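Local atomic coordinates of transketolase (Campylobacter jejuni, PDB entry 3L84), a protein that belongs to the transketolase family of thiamine diphosphate-dependent enzymes, forming a dimer whose chains each carry two THDP-binding-type domains and a C-terminal domain. Residues H453-E457 with I602-E607; M394-N398 with F410-F414. All coordinates share one frame; numbering follows the deposited sequence.

Interaction 1. Residues H453-E457 with I602-E607; sequences HQPIE and IESFGE
I456 sets its CD1 methyl against the oxygen end of the S604 carbonyl, CD1 to O 3.4 Å, and against I602, whose CG2 is 3.8 Å from that methyl. The two isoleucine side chains cross at about a right angle, meeting methyl to methyl. The carbonyl O of S604 is buried here with no polar partner in the model, while CG1 of I456 comes obliquely to the F605 ring, 4.4 Å from CD1 of F605.

Q454 does the polar work. Its chain is extended beyond CG (chi2 165°), which carries the amide to the backbone of E607. There NE2 donates to E607 O at 2.9 Å, with O close to the amide plane but NE2 well above the carbonyl plane. A weak, bent bond from E607 N to Q454 OE1 adds a second link to the same residue, so the amide's rotation is probably restrained. OE1 also lies 3.1 Å from CA of G606, where glycine leaves room for it. A water joins Q454 O to G606 N, 2.9 Å from each.

E457 sends its carboxylate to K422 and R426 of the second subunit, and E607 pairs with R617. Two irregular loops thus meet at the junction of the pyrimidine-binding and C-terminal domains, at the dimer interface, in the three-domain architecture of transketolases.

Interaction 2. Residues M394-N398 with F410-F414; sequences MAAIN and FSATF
With CG anti to the backbone N (chi1 169°) and the next torsion also extended, M394, present as selenomethionine, reaches straight from helix 391-404 to the strand; a bend at chi3 (69°) then sets CE against the backbone of A412. CE lies 3.3 Å from A412 O, and SE is 3.7 Å from the same oxygen. A long, unbranched, pliable chain suits this place because it can follow the strand backbone. Nearer its root, CG of M394 passes S411 with 3.8 Å to OG, and CE meets T413 at the other end, 4.4 Å from CB.

S411 turns its hydroxyl to the helix, where OG is 3.9 Å from CA of A395. Small residues probably allow this close approach: A395 adds only a methyl, and that group packs on F437, L421 and A424. N398, one turn beyond M394, also packs on S411, with N398 CB 3.5 Å from S411 OG. Its terminal amide lies beside this hydroxyl and the backbone of F410. Helix and strand axes approach to 8.4 Å and run nearly antiparallel, at 171°. The helix belongs to a beta-alpha-beta crossover that leads from strand 384-386 into 408-414, passing strand 358-362 between them. On the strand S411 and T413 point their CB atoms to the helix, whereas F410 and A412 direct theirs to the opposite face, where both touch I438.

Chemically the seam combines apolar fit with a small polar patch. The S411 hydroxyl, buried between helix and strand, is satisfied by a hydrogen bond with NE2 of H435, which probably fixes its rotation, and the thioether-like end of M394, with selenium in place of sulfur, gives an apolar cover to the strand backbone alongside.

How the interactions relate
Along the chain the two interactions lie in series, interaction 2 closing before interaction 1 opens. Their centres are about 23 Å apart, and their nearest atoms, about 5 Å apart, do not touch. The centre of interaction 2, within the pyrimidine-binding domain, is about 9 Å from the centre of the chain; that of interaction 1, which joins that domain to the C-terminal one, is about 27 Å from it. Helix 418-431 relates them across the dimer: its L421 packs on interaction 2 in its own chain, while K422, R426 and L430 of the second subunit's copy meet interaction 1. In this family the cofactor binds between subunits; interaction 1 lies on the dimer interface, whereas no residue of the second subunit touches interaction 2.

Interaction 1. Residues H453-E457 with I602-E607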
loop_
_atom_site.group_PDB
_atom_site.type_symbol
_atom_site.label_atom_id
_atom_site.label_comp_id
_atom_site.label_asym_id
_atom_site.label_seq_id
_atom_site.Cartn_x
_atom_site.Cartn_y
_atom_site.Cartn_z
ATOM N N HIS A 453 3.159 -7.078 13.117
ATOM C CA HIS A 453 3.481 -8.208 12.252
ATOM C C HIS A 453 2.378 -9.265 12.291
ATOM O O HIS A 453 2.619 -10.371 11.785
ATOM C CB HIS A 453 4.863 -8.810 12.593
ATOM C CG HIS A 453 5.984 -7.899 12.212
ATOM N ND1 HIS A 453 6.880 -8.144 11.189
ATOM C CD2 HIS A 453 6.285 -6.670 12.686
ATOM C CE1 HIS A 453 7.726 -7.117 11.108
ATOM N NE2 HIS A 453 7.378 -6.216 12.005
ATOM N N GLN A 454 1.218 -8.983 12.908
ATOM C CA GLN A 454 0.126 -9.939 13.045
ATOM C C GLN A 454 -1.034 -9.475 12.238
ATOM O O GLN A 454 -1.672 -8.477 12.606
ATOM C CB GLN A 454 -0.254 -10.111 14.498
ATOM C CG GLN A 454 0.843 -10.869 15.291
ATOM C CD GLN A 454 0.698 -10.769 16.786
ATOM O OE1 GLN A 454 -0.124 -10.007 17.275
ATOM N NE2 GLN A 454 1.484 -11.526 17.538
ATOM N N PRO A 455 -1.365 -10.148 11.133
ATOM C CA PRO A 455 -2.529 -9.783 10.360
ATOM C C PRO A 455 -3.828 -9.858 11.152
ATOM O O PRO A 455 -3.961 -10.663 12.079
ATOM C CB PRO A 455 -2.547 -10.827 9.239
ATOM C CG PRO A 455 -1.152 -11.258 9.119
ATOM C CD PRO A 455 -0.622 -11.262 10.520
ATOM N N ILE A 456 -4.739 -8.944 10.839
ATOM C CA ILE A 456 -6.082 -8.919 11.444
ATOM C C ILE A 456 -7.124 -8.675 10.360
ATOM O O ILE A 456 -8.096 -9.441 10.235
ATOM C CB ILE A 456 -6.201 -7.822 12.560
ATOM C CG1 ILE A 456 -5.212 -8.046 13.701
ATOM C CG2 ILE A 456 -7.646 -7.725 13.068
ATOM C CD1 ILE A 456 -5.489 -9.248 14.604
ATOM N N GLU A 457 -6.931 -7.631 9.569
ATOM C CA GLU A 457 -7.913 -7.137 8.594
ATOM C C GLU A 457 -7.630 -7.540 7.140
ATOM O O GLU A 457 -8.440 -7.257 6.248
ATOM C CB GLU A 457 -8.041 -5.609 8.673
ATOM C CG GLU A 457 -6.847 -4.798 8.221
ATOM C CD GLU A 457 -5.738 -4.569 9.257
ATOM O OE1 GLU A 457 -5.435 -5.463 10.101
ATOM O OE2 GLU A 457 -5.077 -3.499 9.195
ATOM N N ILE A 602 -11.250 -11.920 15.957
ATOM C CA ILE A 602 -10.430 -10.985 16.699
ATOM C C ILE A 602 -10.844 -9.580 16.275
ATOM O O ILE A 602 -10.810 -9.293 15.065
ATOM C CB ILE A 602 -8.933 -11.227 16.417
ATOM C CG1 ILE A 602 -8.529 -12.656 16.676
ATOM C CG2 ILE A 602 -8.063 -10.216 17.213
ATOM C CD1 ILE A 602 -7.102 -12.957 16.184
ATOM N N GLU A 603 -11.120 -8.726 17.216
ATOM C CA GLU A 603 -11.620 -7.361 16.917
ATOM C C GLU A 603 -10.576 -6.291 17.177
ATOM O O GLU A 603 -10.804 -5.122 16.822
ATOM C CB GLU A 603 -12.887 -7.095 17.702
ATOM C CG GLU A 603 -14.034 -7.958 17.254
ATOM C CD GLU A 603 -15.299 -7.631 18.004
ATOM O OE1 GLU A 603 -16.127 -6.855 17.463
ATOM O OE2 GLU A 603 -15.448 -8.117 19.159
ATOM N N SER A 604 -9.479 -6.628 17.821
ATOM C CA SER A 604 -8.416 -5.703 18.184
ATOM C C SER A 604 -7.166 -6.036 17.390
ATOM O O SER A 604 -7.122 -7.021 16.670
ATOM C CB SER A 604 -8.137 -5.806 19.695
ATOM O OG SER A 604 -7.524 -7.028 20.009
ATOM N N PHE A 605 -6.115 -5.254 17.582
ATOM C CA PHE A 605 -4.784 -5.668 17.184
ATOM C C PHE A 605 -4.251 -6.762 18.110
ATOM O O PHE A 605 -4.844 -7.041 19.174
ATOM C CB PHE A 605 -3.815 -4.511 17.069
ATOM C CG PHE A 605 -4.162 -3.552 15.960
ATOM C CD1 PHE A 605 -4.021 -3.936 14.633
ATOM C CD2 PHE A 605 -4.597 -2.263 16.220
ATOM C CE1 PHE A 605 -4.312 -3.065 13.587
ATOM C CE2 PHE A 605 -4.915 -1.390 15.188
ATOM C CZ PHE A 605 -4.769 -1.800 13.858
ATOM N N GLY A 606 -3.185 -7.403 17.704
ATOM C CA GLY A 606 -2.609 -8.504 18.455
ATOM C C GLY A 606 -1.720 -8.115 19.617
ATOM O O GLY A 606 -1.875 -7.048 20.207
ATOM N N GLU A 607 -0.848 -9.045 20.008
ATOM C CA GLU A 607 0.028 -8.891 21.160
ATOM C C GLU A 607 1.357 -9.568 20.872
ATOM O O GLU A 607 1.407 -10.599 20.263
ATOM C CB GLU A 607 -0.605 -9.559 22.384
ATOM C CG GLU A 607 -1.835 -8.867 22.949
ATOM C CD GLU A 607 -1.549 -7.577 23.655
ATOM O OE1 GLU A 607 -0.374 -7.208 23.902
ATOM O OE2 GLU A 607 -2.569 -6.891 23.961
HETATM O O HOH W 1 -2.133 -6.993 15.015
#

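Interaction 2. Residues M394-N398 with F410-F414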
loop_
_atom_site.group_PDB
_atom_site.type_symbol
_atom_site.label_atom_id
_atom_site.label_comp_id
_atom_site.label_asym_id
_atom_site.label_seq_id
_atom_site.Cartn_x
_atom_site.Cartn_y
_atom_site.Cartn_z
HETATM N N MSE A 394 7.703 -5.400 -6.602
HETATM C CA MSE A 394 7.647 -6.834 -6.913
HETATM C C MSE A 394 6.335 -7.210 -7.571
HETATM O O MSE A 394 6.286 -7.886 -8.626
HETATM C CB MSE A 394 7.827 -7.670 -5.636
HETATM C CG MSE A 394 7.524 -9.137 -5.822
HETATM SE SE MSE A 394 7.824 -10.184 -4.212
HETATM C CE MSE A 394 6.354 -9.453 -3.127
ATOM N N ALA A 395 5.237 -6.804 -6.949
ATOM C CA ALA A 395 3.933 -7.171 -7.521
ATOM C C ALA A 395 3.697 -6.531 -8.894
ATOM O O ALA A 395 3.155 -7.184 -9.783
ATOM C CB ALA A 395 2.815 -6.794 -6.530
ATOM N N ALA A 396 4.055 -5.275 -9.091
ATOM C CA ALA A 396 3.884 -4.602 -10.378
ATOM C C ALA A 396 4.787 -5.228 -11.443
ATOM O O ALA A 396 4.404 -5.368 -12.616
ATOM C CB ALA A 396 4.120 -3.083 -10.240
ATOM N N ILE A 397 5.988 -5.614 -11.067
ATOM C CA ILE A 397 6.907 -6.319 -11.998
ATOM C C ILE A 397 6.318 -7.658 -12.401
ATOM O O ILE A 397 6.293 -8.009 -13.586
ATOM C CB ILE A 397 8.301 -6.517 -11.335
ATOM C CG1 ILE A 397 9.081 -5.211 -11.371
ATOM C CG2 ILE A 397 9.099 -7.684 -11.965
ATOM C CD1 ILE A 397 10.268 -5.096 -10.429
ATOM N N ASN A 398 5.792 -8.401 -11.427
ATOM C CA ASN A 398 5.215 -9.699 -11.739
ATOM C C ASN A 398 3.904 -9.590 -12.502
ATOM O O ASN A 398 3.586 -10.479 -13.297
ATOM C CB ASN A 398 5.079 -10.527 -10.469
ATOM C CG ASN A 398 6.340 -11.273 -10.095
ATOM O OD1 ASN A 398 6.442 -11.769 -8.915
ATOM N ND2 ASN A 398 7.236 -11.426 -10.998
ATOM N N PHE A 410 5.027 -15.840 -9.379
ATOM C CA PHE A 410 4.535 -15.675 -8.010
ATOM C C PHE A 410 5.321 -14.621 -7.268
ATOM O O PHE A 410 6.514 -14.436 -7.460
ATOM C CB PHE A 410 4.513 -17.016 -7.201
ATOM C CG PHE A 410 5.868 -17.570 -6.841
ATOM C CD1 PHE A 410 6.540 -17.130 -5.691
ATOM C CD2 PHE A 410 6.487 -18.484 -7.664
ATOM C CE1 PHE A 410 7.797 -17.651 -5.378
ATOM C CE2 PHE A 410 7.738 -19.000 -7.347
ATOM C CZ PHE A 410 8.380 -18.577 -6.202
ATOM N N SER A 411 4.588 -13.868 -6.430
ATOM C CA SER A 411 5.097 -12.820 -5.534
ATOM C C SER A 411 4.888 -13.260 -4.111
ATOM O O SER A 411 3.778 -13.690 -3.781
ATOM C CB SER A 411 4.313 -11.508 -5.727
ATOM O OG SER A 411 4.435 -11.026 -7.063
ATOM N N ALA A 412 5.890 -13.143 -3.240
ATOM C CA ALA A 412 5.793 -13.617 -1.867
ATOM C C ALA A 412 6.220 -12.585 -0.865
ATOM O O ALA A 412 7.234 -11.899 -1.041
ATOM C CB ALA A 412 6.594 -14.928 -1.682
ATOM N N THR A 413 5.481 -12.524 0.239
ATOM C CA THR A 413 5.864 -11.756 1.420
ATOM C C THR A 413 5.025 -12.234 2.605
ATOM O O THR A 413 4.196 -13.164 2.475
ATOM C CB THR A 413 5.712 -10.219 1.183
ATOM O OG1 THR A 413 6.197 -9.504 2.330
ATOM C CG2 THR A 413 4.261 -9.796 0.883
ATOM N N PHE A 414 5.244 -11.651 3.760
ATOM C CA PHE A 414 4.343 -11.902 4.877
ATOM C C PHE A 414 2.987 -11.306 4.575
ATOM O O PHE A 414 2.860 -10.226 3.947
ATOM C CB PHE A 414 4.843 -11.205 6.154
ATOM C CG PHE A 414 6.120 -11.767 6.767
ATOM C CD1 PHE A 414 6.466 -13.094 6.668
ATOM C CD2 PHE A 414 6.966 -10.921 7.503
ATOM C CE1 PHE A 414 7.630 -13.583 7.258
ATOM C CE2 PHE A 414 8.120 -11.436 8.096
ATOM C CZ PHE A 414 8.427 -12.748 7.985
#